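Local coordinates for extracellular solute-binding protein family 1 (Alicyclobacillus acidocaldarius subsp. acidocaldarius, PDB 4OVJ), which probably captures a solute, perhaps a sugar, outside the cell and delivers it to an ABC-type importer, as bacterial family 1 solute-binding proteins do, at residues R157-W160 with Q161-A164; D182-W185 with Q186-G189; L199-S203 with G204-G208; P334-S337 with S338-T341; V359-A362 with L363-A366. All blocks are in the same frame, centred on the assembly; numbering follows the deposited sequence.

Contact 1: residues R157-W160 with Q161-A164; sequences RVSW and QQWA
Ser159 and Gln162 exchange side-chain-to-backbone hydrogen bonds in a capping box at the N-terminus of helix 160-174. Ser159 is the N-cap: its OG accepts from Gln162 N at 3.0 Å. The return bond runs from Ser159 N to Gln162 OE1, 2.9 Å long and nearly straight (N-H...O 176°), with the donor tilted 32° from the carbonyl plane of the amide. From CB outward, the side chain of Gln162 wraps round the serine. Its CB lies 3.3 Å from Ser159 OG, CG comes closer still at 3.1 Å, and CD passes the same hydroxyl before OE1 arrives at the backbone N-H. CG stands anti to the carbonyl carbon (chi1 -69°) and the chain is extended beyond it, which carries the amide back along the incoming loop instead of out from the helix. On the way OE1 also passes beside Val158 CB. Val158 comes in on another flank, crossing Trp163 at about a right angle. Behind the cap the regular helical bonds begin, Trp163 N to Ser159 O and Ala164 N to Trp160 O. The two indoles are held from outside the turn: Trp160 NE1 by Gln194 OE1 and Trp163 NE1 by Glu179 OE1, while Tyr220 of helix 211-226 meets the Trp160 ring edge-to-face. Val158 and Trp160 also make backbone bonds to Thr282, tying the start of the helix to the loop that holds Thr282. Val158 CG2 ends 3.8 Å from Trp163 CB and 3.9 Å from CE3 of its ring.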
loop_
_atom_site.group_PDB
_atom_site.type_symbol
_atom_site.label_atom_id
_atom_site.label_comp_id
_atom_site.label_asym_id
_atom_site.label_seq_id
_atom_site.Cartn_x
_atom_site.Cartn_y
_atom_site.Cartn_z
ATOM N N ARG A 157 5.426 -17.782 7.632
ATOM C CA ARG A 157 4.480 -17.698 6.545
ATOM C C ARG A 157 3.912 -19.086 6.267
ATOM O O ARG A 157 4.665 -20.072 6.218
ATOM C CB ARG A 157 5.112 -17.126 5.303
ATOM C CG ARG A 157 4.087 -16.505 4.383
ATOM C CD ARG A 157 4.724 -15.974 3.112
ATOM N NE ARG A 157 3.757 -15.171 2.380
ATOM C CZ ARG A 157 3.934 -14.716 1.151
ATOM N NH1 ARG A 157 5.076 -14.957 0.511
ATOM N NH2 ARG A 157 2.977 -13.999 0.574
ATOM N N VAL A 158 2.603 -19.166 6.059
ATOM C CA VAL A 158 1.953 -20.442 5.836
ATOM C C VAL A 158 1.037 -20.378 4.626
ATOM O O VAL A 158 0.756 -19.296 4.121
ATOM C CB VAL A 158 1.132 -20.887 7.068
ATOM C CG1 VAL A 158 2.041 -21.212 8.241
ATOM C CG2 VAL A 158 0.118 -19.830 7.453
ATOM N N SER A 159 0.579 -21.539 4.177
ATOM C CA SER A 159 -0.421 -21.606 3.117
ATOM C C SER A 159 -1.803 -21.283 3.670
ATOM O O SER A 159 -2.035 -21.346 4.878
ATOM C CB SER A 159 -0.473 -22.994 2.512
ATOM O OG SER A 159 -1.002 -23.890 3.465
ATOM N N TRP A 160 -2.730 -20.972 2.776
ATOM C CA TRP A 160 -4.116 -20.716 3.194
ATOM C C TRP A 160 -4.708 -21.903 3.974
ATOM O O TRP A 160 -5.382 -21.713 4.988
ATOM C CB TRP A 160 -4.996 -20.422 1.976
ATOM C CG TRP A 160 -4.792 -19.085 1.349
ATOM C CD1 TRP A 160 -4.320 -18.842 0.108
ATOM C CD2 TRP A 160 -5.115 -17.809 1.909
ATOM N NE1 TRP A 160 -4.289 -17.504 -0.138
ATOM C CE2 TRP A 160 -4.789 -16.842 0.952
ATOM C CE3 TRP A 160 -5.645 -17.391 3.139
ATOM C CZ2 TRP A 160 -4.971 -15.482 1.173
ATOM C CZ3 TRP A 160 -5.835 -16.045 3.357
ATOM C CH2 TRP A 160 -5.505 -15.099 2.373
ATOM N N GLN A 161 -4.472 -23.126 3.509
ATOM C CA GLN A 161 -5.013 -24.297 4.211
ATOM C C GLN A 161 -4.325 -24.521 5.559
ATOM O O GLN A 161 -4.971 -24.870 6.546
ATOM C CB GLN A 161 -4.953 -25.538 3.326
ATOM C CG GLN A 161 -5.975 -25.505 2.184
ATOM C CD GLN A 161 -7.400 -25.651 2.705
ATOM O OE1 GLN A 161 -7.659 -26.492 3.566
ATOM N NE2 GLN A 161 -8.321 -24.813 2.216
ATOM N N GLN A 162 -3.016 -24.292 5.626
ATOM C CA GLN A 162 -2.333 -24.373 6.905
ATOM C C GLN A 162 -2.856 -23.309 7.878
ATOM O O GLN A 162 -3.055 -23.573 9.053
ATOM C CB GLN A 162 -0.829 -24.222 6.728
ATOM C CG GLN A 162 -0.164 -25.396 6.012
ATOM C CD GLN A 162 1.267 -25.110 5.558
ATOM O OE1 GLN A 162 1.696 -23.959 5.430
ATOM N NE2 GLN A 162 2.004 -26.171 5.283
ATOM N N TRP A 163 -3.078 -22.109 7.361
ATOM C CA TRP A 163 -3.628 -21.023 8.130
ATOM C C TRP A 163 -5.020 -21.356 8.679
ATOM O O TRP A 163 -5.286 -21.136 9.851
ATOM C CB TRP A 163 -3.650 -19.757 7.271
ATOM C CG TRP A 163 -4.078 -18.526 7.988
ATOM C CD1 TRP A 163 -5.103 -17.701 7.634
ATOM C CD2 TRP A 163 -3.485 -17.949 9.161
ATOM N NE1 TRP A 163 -5.181 -16.640 8.506
ATOM C CE2 TRP A 163 -4.195 -16.763 9.447
ATOM C CE3 TRP A 163 -2.410 -18.303 9.982
ATOM C CZ2 TRP A 163 -3.879 -15.950 10.523
ATOM C CZ3 TRP A 163 -2.092 -17.483 11.052
ATOM C CH2 TRP A 163 -2.836 -16.329 11.319
ATOM N N ALA A 164 -5.900 -21.889 7.837
ATOM C CA ALA A 164 -7.243 -22.281 8.289
ATOM C C ALA A 164 -7.182 -23.292 9.426
ATOM O O ALA A 164 -7.940 -23.190 10.399
ATOM C CB ALA A 164 -8.065 -22.819 7.128
#

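Contact 2: residues D182-W185 with Q186-G189. With SO4 (sulfate ion), chain B.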
loop_
_atom_site.group_PDB
_atom_site.type_symbol
_atom_site.label_atom_id
_atom_site.label_comp_id
_atom_site.label_asym_id
_atom_site.label_seq_id
_atom_site.Cartn_x
_atom_site.Cartn_y
_atom_site.Cartn_z
ATOM N N ASP A 182 -11.806 -11.257 6.634
ATOM C CA ASP A 182 -11.045 -10.221 5.940
ATOM C C ASP A 182 -11.253 -10.278 4.432
ATOM O O ASP A 182 -10.306 -10.334 3.640
ATOM C CB ASP A 182 -9.571 -10.322 6.333
ATOM C CG ASP A 182 -9.337 -9.869 7.747
ATOM O OD1 ASP A 182 -9.841 -8.786 8.094
ATOM O OD2 ASP A 182 -8.655 -10.577 8.527
ATOM N N GLU A 183 -12.520 -10.258 4.054
ATOM C CA GLU A 183 -12.909 -10.205 2.659
ATOM C C GLU A 183 -13.164 -8.769 2.223
ATOM O O GLU A 183 -13.978 -8.053 2.802
ATOM C CB GLU A 183 -14.146 -11.038 2.402
ATOM C CG GLU A 183 -13.899 -12.536 2.515
ATOM C CD GLU A 183 -15.197 -13.318 2.494
ATOM O OE1 GLU A 183 -15.796 -13.503 3.579
ATOM O OE2 GLU A 183 -15.616 -13.747 1.395
ATOM N N SER A 184 -12.477 -8.392 1.166
ATOM C CA SER A 184 -12.600 -7.082 0.560
ATOM C C SER A 184 -12.093 -7.218 -0.853
ATOM O O SER A 184 -11.406 -8.192 -1.198
ATOM C CB SER A 184 -11.757 -6.046 1.306
ATOM O OG SER A 184 -10.360 -6.278 1.128
ATOM N N TRP A 185 -12.398 -6.224 -1.663
ATOM C CA TRP A 185 -11.947 -6.214 -3.049
ATOM C C TRP A 185 -10.429 -6.328 -3.131
ATOM O O TRP A 185 -9.904 -7.094 -3.950
ATOM C CB TRP A 185 -12.438 -4.934 -3.682
ATOM C CG TRP A 185 -12.197 -4.688 -5.134
ATOM C CD1 TRP A 185 -11.702 -3.545 -5.665
ATOM C CD2 TRP A 185 -12.535 -5.530 -6.246
ATOM N NE1 TRP A 185 -11.679 -3.622 -7.024
ATOM C CE2 TRP A 185 -12.190 -4.826 -7.417
ATOM C CE3 TRP A 185 -13.073 -6.811 -6.369
ATOM C CZ2 TRP A 185 -12.357 -5.365 -8.705
ATOM C CZ3 TRP A 185 -13.264 -7.338 -7.638
ATOM C CH2 TRP A 185 -12.907 -6.614 -8.791
ATOM N N GLN A 186 -9.709 -5.610 -2.270
ATOM C CA GLN A 186 -8.260 -5.663 -2.362
ATOM C C GLN A 186 -7.664 -6.953 -1.775
ATOM O O GLN A 186 -6.652 -7.441 -2.286
ATOM C CB GLN A 186 -7.618 -4.391 -1.796
ATOM C CG GLN A 186 -7.976 -3.114 -2.575
ATOM C CD GLN A 186 -7.578 -3.149 -4.046
ATOM O OE1 GLN A 186 -6.626 -3.825 -4.432
ATOM N NE2 GLN A 186 -8.312 -2.417 -4.878
ATOM N N THR A 187 -8.263 -7.562 -0.749
ATOM C CA THR A 187 -7.734 -8.881 -0.353
ATOM C C THR A 187 -8.071 -9.937 -1.403
ATOM O O THR A 187 -7.306 -10.877 -1.603
ATOM C CB THR A 187 -8.161 -9.385 1.034
ATOM O OG1 THR A 187 -9.569 -9.629 1.077
ATOM C CG2 THR A 187 -7.743 -8.421 2.122
ATOM N N PHE A 188 -9.215 -9.794 -2.071
ATOM C CA PHE A 188 -9.475 -10.643 -3.212
ATOM C C PHE A 188 -8.415 -10.430 -4.317
ATOM O O PHE A 188 -7.983 -11.382 -4.965
ATOM C CB PHE A 188 -10.884 -10.472 -3.786
ATOM C CG PHE A 188 -11.101 -11.325 -4.989
ATOM C CD1 PHE A 188 -10.993 -12.701 -4.893
ATOM C CD2 PHE A 188 -11.317 -10.758 -6.232
ATOM C CE1 PHE A 188 -11.096 -13.502 -6.009
ATOM C CE2 PHE A 188 -11.442 -11.559 -7.352
ATOM C CZ PHE A 188 -11.331 -12.932 -7.244
ATOM N N GLY A 189 -7.985 -9.185 -4.518
ATOM C CA GLY A 189 -6.922 -8.893 -5.467
ATOM C C GLY A 189 -5.664 -9.715 -5.222
ATOM O O GLY A 189 -5.053 -10.219 -6.150
HETATM S S SO4 B . -8.690 -3.310 2.363
HETATM O O1 SO4 B . -10.119 -3.258 1.997
HETATM O O2 SO4 B . -7.859 -2.566 1.382
HETATM O O3 SO4 B . -8.505 -2.666 3.679
HETATM O O4 SO4 B . -8.278 -4.726 2.444
#
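Three groups grip Thr187 OG1. It donates to Asp182 O at 2.8 Å, accepts from Ser184 N at 3.2 Å over a bent path (N-H...O 136°), and is hydrogen-bonded to Tyr217 OH. Its chi1 of 65° sets OG1 between the backbone N and the carbonyl carbon, facing back to the loop that leads into helix 185-194. Ser184, the N-cap, answers with its own hydroxyl: OG accepts from Thr187 N at 3.1 Å, and the pair forms a capping box. Through the bond to Asp182 O the threonine also holds the loop two residues ahead of the cap. A valine in its place would probably leave Asp182 O without its hydroxyl donor and break the return bond of the capping box, with Tyr217 OH losing a partner too, though Ser184 N would keep its bond to that tyrosine. Ser184 OG also faces a sulfate, probably from the crystallisation liquor; its O4 lies 2.9 Å from Ser184 OG and O1 slightly farther. Tyr139 OH and Trp260 NE1 hold the same anion. Within the first turn, Trp185 CZ3 and Phe188 CD2 meet obliquely at 4.2 Å. Gln186, bent at its second torsion, brings NE2 to 3.7 Å from Trp185 CD1, with amide and indole planes 75° apart. Around this turn, Phe188 packs on helix 211-226, the Trp185 indole lies against helix 377-392 and hydrogen-bonds Asp377 through NE1, and Gln186 and Thr187 rest on Tyr139 of strand 128-144.

Contact 3: residues L199-S203 with G204-G208; sequences LYNAS and GTKLG
Tyr200 and Leu207 form an antiparallel non-hydrogen-bonded pair, CA to CA 4.2 Å, flanked by backbone bonds from Asn201 N to Lys206 O and from Gly208 N to Leu199 O. Between these arms Asn201 fills the bend with its amide. Its OD1 accepts from Thr205 N at 2.9 Å, in the carbonyl plane and on a lone pair, and from Lys206 N at 3.3 Å, which stands above that plane. ND2 donates to Thr205 OG1 at 2.9 Å, nearly straight (168°) and in the plane of the amide, which fixes the flip of the group. A type I beta turn, Asn201 to Gly204, closes the tip of this hairpin-like loop through Gly204 N and Asn201 O; Gly204, with phi 71°, takes a conformation that favours glycine. An alanine here, in place of Asn201, is likely to leave the Thr205 and Lys206 N-H groups without their shared acceptor and Thr205 OG1 without its amide donor. Lys206 crosses the amide obliquely, its CG a tight 3.0 Å from Asn201 ND2. Farther down, Tyr200 CE1 meets Leu207 CD2 obliquely at 4.3 Å. The Tyr200 hydroxyl is bonded to Asp377, and Leu207 N to Asn410 OD1 on helix 398-414, whose Met406 and Ala409 pack on the leucine.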
loop_
_atom_site.group_PDB
_atom_site.type_symbol
_atom_site.label_atom_id
_atom_site.label_comp_id
_atom_site.label_asym_id
_atom_site.label_seq_id
_atom_site.Cartn_x
_atom_site.Cartn_y
_atom_site.Cartn_z
ATOM N N LEU A 199 -7.477 -8.318 -10.552
ATOM C CA LEU A 199 -8.800 -7.702 -10.483
ATOM C C LEU A 199 -9.257 -7.271 -11.878
ATOM O O LEU A 199 -10.400 -7.510 -12.256
ATOM C CB LEU A 199 -8.817 -6.508 -9.533
ATOM C CG LEU A 199 -8.540 -6.864 -8.063
ATOM C CD1 LEU A 199 -8.560 -5.615 -7.195
ATOM C CD2 LEU A 199 -9.522 -7.896 -7.548
ATOM N N TYR A 200 -8.360 -6.631 -12.624
ATOM C CA TYR A 200 -8.674 -6.144 -13.973
ATOM C C TYR A 200 -7.686 -6.670 -14.981
ATOM O O TYR A 200 -6.562 -7.021 -14.645
ATOM C CB TYR A 200 -8.634 -4.620 -14.021
ATOM C CG TYR A 200 -9.526 -3.954 -13.018
ATOM C CD1 TYR A 200 -10.877 -3.833 -13.254
ATOM C CD2 TYR A 200 -9.019 -3.461 -11.814
ATOM C CE1 TYR A 200 -11.714 -3.230 -12.339
ATOM C CE2 TYR A 200 -9.851 -2.858 -10.889
ATOM C CZ TYR A 200 -11.201 -2.743 -11.162
ATOM O OH TYR A 200 -12.051 -2.147 -10.264
ATOM N N ASN A 201 -8.089 -6.705 -16.239
ATOM C CA ASN A 201 -7.089 -6.858 -17.279
ATOM C C ASN A 201 -6.247 -5.562 -17.351
ATOM O O ASN A 201 -6.556 -4.553 -16.689
ATOM C CB ASN A 201 -7.714 -7.301 -18.615
ATOM C CG ASN A 201 -8.603 -6.247 -19.240
ATOM O OD1 ASN A 201 -8.758 -5.151 -18.716
ATOM N ND2 ASN A 201 -9.185 -6.580 -20.393
ATOM N N ALA A 202 -5.157 -5.601 -18.103
ATOM C CA ALA A 202 -4.169 -4.513 -18.069
ATOM C C ALA A 202 -4.738 -3.134 -18.447
ATOM O O ALA A 202 -4.326 -2.115 -17.885
ATOM C CB ALA A 202 -2.987 -4.856 -18.961
ATOM N N SER A 203 -5.697 -3.126 -19.371
ATOM C CA SER A 203 -6.322 -1.896 -19.872
ATOM C C SER A 203 -7.535 -1.450 -19.041
ATOM O O SER A 203 -8.060 -0.349 -19.229
ATOM C CB SER A 203 -6.736 -2.096 -21.332
ATOM O OG SER A 203 -7.314 -3.379 -21.541
ATOM N N GLY A 204 -7.976 -2.306 -18.126
ATOM C CA GLY A 204 -9.152 -2.029 -17.323
ATOM C C GLY A 204 -10.450 -2.085 -18.115
ATOM O O GLY A 204 -11.419 -1.434 -17.732
ATOM N N THR A 205 -10.484 -2.872 -19.197
ATOM C CA THR A 205 -11.698 -3.023 -20.012
ATOM C C THR A 205 -12.583 -4.186 -19.558
ATOM O O THR A 205 -13.750 -4.273 -19.947
ATOM C CB THR A 205 -11.381 -3.216 -21.514
ATOM O OG1 THR A 205 -10.595 -4.402 -21.714
ATOM C CG2 THR A 205 -10.641 -1.998 -22.065
ATOM N N LYS A 206 -12.023 -5.087 -18.759
ATOM C CA LYS A 206 -12.813 -6.148 -18.151
ATOM C C LYS A 206 -12.126 -6.666 -16.897
ATOM O O LYS A 206 -10.983 -6.312 -16.617
ATOM C CB LYS A 206 -13.078 -7.291 -19.129
ATOM C CG LYS A 206 -11.906 -7.748 -19.955
ATOM C CD LYS A 206 -12.274 -8.902 -20.887
ATOM C CE LYS A 206 -13.316 -8.485 -21.913
ATOM N NZ LYS A 206 -13.337 -9.408 -23.079
ATOM N N LEU A 207 -12.842 -7.489 -16.147
ATOM C CA LEU A 207 -12.265 -8.124 -14.973
ATOM C C LEU A 207 -11.181 -9.075 -15.439
ATOM O O LEU A 207 -11.270 -9.646 -16.527
ATOM C CB LEU A 207 -13.331 -8.866 -14.181
ATOM C CG LEU A 207 -14.438 -7.984 -13.594
ATOM C CD1 LEU A 207 -15.455 -8.853 -12.891
ATOM C CD2 LEU A 207 -13.873 -6.955 -12.626
ATOM N N GLY A 208 -10.160 -9.238 -14.610
ATOM C CA GLY A 208 -9.002 -10.040 -14.967
ATOM C C GLY A 208 -8.943 -11.398 -14.302
ATOM O O GLY A 208 -7.880 -12.015 -14.263
#

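Contact 4: residues P334-S337 with S338-T341; sequences PVSS and SVRT
Arg340 turns back over the start of its own helix to meet the loop carbonyls of Pro334 and Val335. NH1 donates to Pro334 O at 2.9 Å (158°), an acceptor lying only 3° out of the guanidinium plane, and makes a weaker, more bent bond to Val335 O. A bend at the third torsion (chi3 -57°) folds the chain so that this edge faces the loop. NH2 donates to a water at 2.9 Å, which in turn makes a weak bond to Val335 O. NE is taken by Asn360 OD1 of helix 350-365, so every nitrogen of the group has a partner. One guanidinium face rests on Ser337 CA, 3.4 Å from the plane and offset toward its rim. Ser336 is the N-cap of helix 337-345: its OG receives weak bonds from Ser338 N and, at 3.3 Å, from Val339 N. Ser338 OG lies 2.9 Å from Ser336 OG, and the same oxygen is hydrogen-bonded to Asn319 OD1. Ser337 O accepts twice from Thr341, from N and from OG1, each at 3.0 Å and from opposite faces of the carbonyl plane. Ser336 O takes Arg340 N, the first regular helical bond after the cap. On the apolar side Pro334 CB meets Val339 CG1 at 3.8 Å, the two side chains crossing at about a right angle, and Phe356 of helix 350-365 touches the proline.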
loop_
_atom_site.group_PDB
_atom_site.type_symbol
_atom_site.label_atom_id
_atom_site.label_comp_id
_atom_site.label_asym_id
_atom_site.label_seq_id
_atom_site.Cartn_x
_atom_site.Cartn_y
_atom_site.Cartn_z
ATOM N N PRO A 334 9.229 4.072 5.120
ATOM C CA PRO A 334 10.269 4.602 4.248
ATOM C C PRO A 334 10.704 3.623 3.172
ATOM O O PRO A 334 10.864 2.425 3.428
ATOM C CB PRO A 334 11.425 4.879 5.202
ATOM C CG PRO A 334 10.759 5.165 6.500
ATOM C CD PRO A 334 9.567 4.258 6.541
ATOM N N VAL A 335 10.876 4.142 1.964
ATOM C CA VAL A 335 11.209 3.299 0.834
ATOM C C VAL A 335 12.651 2.771 0.867
ATOM O O VAL A 335 12.934 1.698 0.348
ATOM C CB VAL A 335 10.922 4.050 -0.485
ATOM C CG1 VAL A 335 11.838 5.253 -0.641
ATOM C CG2 VAL A 335 11.034 3.105 -1.662
ATOM N N SER A 336 13.550 3.527 1.483
ATOM C CA SER A 336 14.981 3.227 1.460
ATOM C C SER A 336 15.381 2.265 2.562
ATOM O O SER A 336 15.089 2.517 3.722
ATOM C CB SER A 336 15.797 4.509 1.648
ATOM O OG SER A 336 17.150 4.200 1.933
ATOM N N SER A 337 16.087 1.203 2.201
ATOM C CA SER A 337 16.577 0.240 3.196
ATOM C C SER A 337 17.541 0.887 4.192
ATOM O O SER A 337 17.539 0.538 5.380
ATOM C CB SER A 337 17.261 -0.944 2.515
ATOM O OG SER A 337 18.348 -0.526 1.690
ATOM N N SER A 338 18.344 1.840 3.734
ATOM C CA SER A 338 19.300 2.501 4.640
ATOM C C SER A 338 18.571 3.376 5.666
ATOM O O SER A 338 18.930 3.386 6.839
ATOM C CB SER A 338 20.379 3.278 3.869
ATOM O OG SER A 338 19.819 4.303 3.082
ATOM N N VAL A 339 17.515 4.067 5.234
ATOM C CA VAL A 339 16.722 4.901 6.135
ATOM C C VAL A 339 16.009 4.017 7.149
ATOM O O VAL A 339 16.015 4.308 8.340
ATOM C CB VAL A 339 15.717 5.781 5.364
ATOM C CG1 VAL A 339 14.723 6.435 6.302
ATOM C CG2 VAL A 339 16.464 6.822 4.555
ATOM N N ARG A 340 15.408 2.925 6.688
ATOM C CA ARG A 340 14.756 1.998 7.620
ATOM C C ARG A 340 15.742 1.488 8.672
ATOM O O ARG A 340 15.422 1.467 9.872
ATOM C CB ARG A 340 14.103 0.834 6.894
ATOM C CG ARG A 340 12.863 1.236 6.096
ATOM C CD ARG A 340 12.008 0.044 5.696
ATOM N NE ARG A 340 12.752 -0.928 4.919
ATOM C CZ ARG A 340 13.008 -0.833 3.615
ATOM N NH1 ARG A 340 12.554 0.189 2.886
ATOM N NH2 ARG A 340 13.725 -1.765 3.030
ATOM N N THR A 341 16.938 1.099 8.229
ATOM C CA THR A 341 17.969 0.585 9.156
ATOM C C THR A 341 18.325 1.622 10.222
ATOM O O THR A 341 18.378 1.314 11.426
ATOM C CB THR A 341 19.225 0.108 8.394
ATOM O OG1 THR A 341 18.874 -0.984 7.537
ATOM C CG2 THR A 341 20.318 -0.375 9.361
HETATM O O HOH W 1 14.213 -1.348 0.195
#

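Contact 5: residues V359-A362 with L363-A366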
loop_
_atom_site.group_PDB
_atom_site.type_symbol
_atom_site.label_atom_id
_atom_site.label_comp_id
_atom_site.label_asym_id
_atom_site.label_seq_id
_atom_site.Cartn_x
_atom_site.Cartn_y
_atom_site.Cartn_z
ATOM N N VAL A 359 8.232 -5.298 6.543
ATOM C CA VAL A 359 8.406 -4.793 5.177
ATOM C C VAL A 359 9.702 -5.356 4.580
ATOM O O VAL A 359 9.726 -5.748 3.426
ATOM C CB VAL A 359 8.323 -3.258 5.104
ATOM C CG1 VAL A 359 8.665 -2.741 3.715
ATOM C CG2 VAL A 359 6.911 -2.786 5.437
ATOM N N ASN A 360 10.767 -5.461 5.367
ATOM C CA ASN A 360 11.982 -6.074 4.850
ATOM C C ASN A 360 11.762 -7.513 4.362
ATOM O O ASN A 360 12.295 -7.903 3.340
ATOM C CB ASN A 360 13.108 -6.006 5.881
ATOM C CG ASN A 360 13.630 -4.587 6.084
ATOM O OD1 ASN A 360 13.382 -3.683 5.277
ATOM N ND2 ASN A 360 14.378 -4.387 7.162
ATOM N N GLU A 361 10.954 -8.289 5.074
ATOM C CA GLU A 361 10.586 -9.622 4.605
ATOM C C GLU A 361 9.659 -9.590 3.390
ATOM O O GLU A 361 9.817 -10.399 2.479
ATOM C CB GLU A 361 9.997 -10.450 5.735
ATOM C CG GLU A 361 11.022 -10.727 6.812
ATOM C CD GLU A 361 12.264 -11.411 6.258
ATOM O OE1 GLU A 361 12.123 -12.430 5.534
ATOM O OE2 GLU A 361 13.384 -10.915 6.518
ATOM N N ALA A 362 8.727 -8.637 3.366
ATOM C CA ALA A 362 7.831 -8.482 2.224
ATOM C C ALA A 362 8.591 -8.184 0.954
ATOM O O ALA A 362 8.243 -8.675 -0.116
ATOM C CB ALA A 362 6.829 -7.372 2.486
ATOM N N LEU A 363 9.622 -7.354 1.064
ATOM C CA LEU A 363 10.386 -6.958 -0.120
ATOM C C LEU A 363 11.132 -8.124 -0.765
ATOM O O LEU A 363 11.429 -8.089 -1.973
ATOM C CB LEU A 363 11.360 -5.844 0.231
ATOM C CG LEU A 363 10.695 -4.514 0.567
ATOM C CD1 LEU A 363 11.708 -3.584 1.205
ATOM C CD2 LEU A 363 10.087 -3.896 -0.675
ATOM N N LYS A 364 11.428 -9.159 0.020
ATOM C CA LYS A 364 12.071 -10.349 -0.536
ATOM C C LYS A 364 11.172 -11.130 -1.496
ATOM O O LYS A 364 11.667 -11.751 -2.428
ATOM C CB LYS A 364 12.568 -11.263 0.578
ATOM C CG LYS A 364 13.677 -10.648 1.401
ATOM C CD LYS A 364 14.036 -11.565 2.562
ATOM C CE LYS A 364 15.194 -11.007 3.368
ATOM N NZ LYS A 364 15.366 -11.825 4.602
ATOM N N VAL A 365 9.863 -11.091 -1.283
ATOM C CA VAL A 365 8.930 -11.895 -2.068
ATOM C C VAL A 365 8.051 -11.097 -3.020
ATOM O O VAL A 365 7.552 -11.657 -3.970
ATOM C CB VAL A 365 7.989 -12.753 -1.173
ATOM C CG1 VAL A 365 8.802 -13.601 -0.206
ATOM C CG2 VAL A 365 6.982 -11.895 -0.410
ATOM N N ALA A 366 7.845 -9.805 -2.771
ATOM C CA ALA A 366 6.771 -9.080 -3.453
ATOM C C ALA A 366 7.071 -8.942 -4.939
ATOM O O ALA A 366 8.224 -8.806 -5.348
ATOM C CB ALA A 366 6.571 -7.714 -2.823
#
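Glu361 and Lys364 lie side by side on the last turn of helix 350-365, pointing the same way and joined by an i to i+3 salt bridge. Lys364 is extended from CG onward, while Glu361 bends at its second torsion (chi2 -56°) to bring its carboxylate alongside the lysine. Lys364 NZ reaches Glu361 OE2 at 2.9 Å on the syn side, 18° out of the carboxylate plane, with Glu361 OE1 at 3.4 Å. The aliphatic part of the lysine follows the acid: Lys364 CD lies 3.6 Å from Glu361 OE1 and Lys364 CE the same distance from Glu361 OE2. On another side of the helix Val359 and Leu363 cross obliquely, one turn apart, with CG1 of the valine 4.0 Å from CD1 of the leucine. Leu363 CG also lies close to Val359 O, the acceptor of its own backbone N-H. Leucine CD1 then leads on to the guanidinium of Arg340, while Val359 and Ala362 pack on Asn138 of strand 128-144. At the C-terminal end Ala362 O takes two donors, Val365 N (i to i+3) and Ala366 N (i to i+4). Ala366 N approaches it nearly head-on (C=O...N 171°), whereas Val365 N stands above the carbonyl plane, 3.1 Å from Ala362 O.

In the fold
Contacts 1 and 2 cap two successive helices, 160-174 and 185-194, with centres about 17 Å apart and nearest atoms about 6 Å apart. Contact 3 comes next in the chain and packs against contact 2: Leu199 CD2 lies 3.6 Å from Phe188 CD2, and Trp185 NE1 and Tyr200 OH share Asp377. Contacts 4 and 5 join helices 337-345 and 350-365; they touch, with centres about 13 Å apart, Arg340 of one reaching Asn360 and Leu363 of the other. Contacts 2 and 4 lie on opposite sides of the chain's centre, about 28 Å between centres. Arg157 NH1 of contact 1 packs on Val365 CG2 of contact 5. The sulfate touches contact 2; whether it marks the solute site is not established.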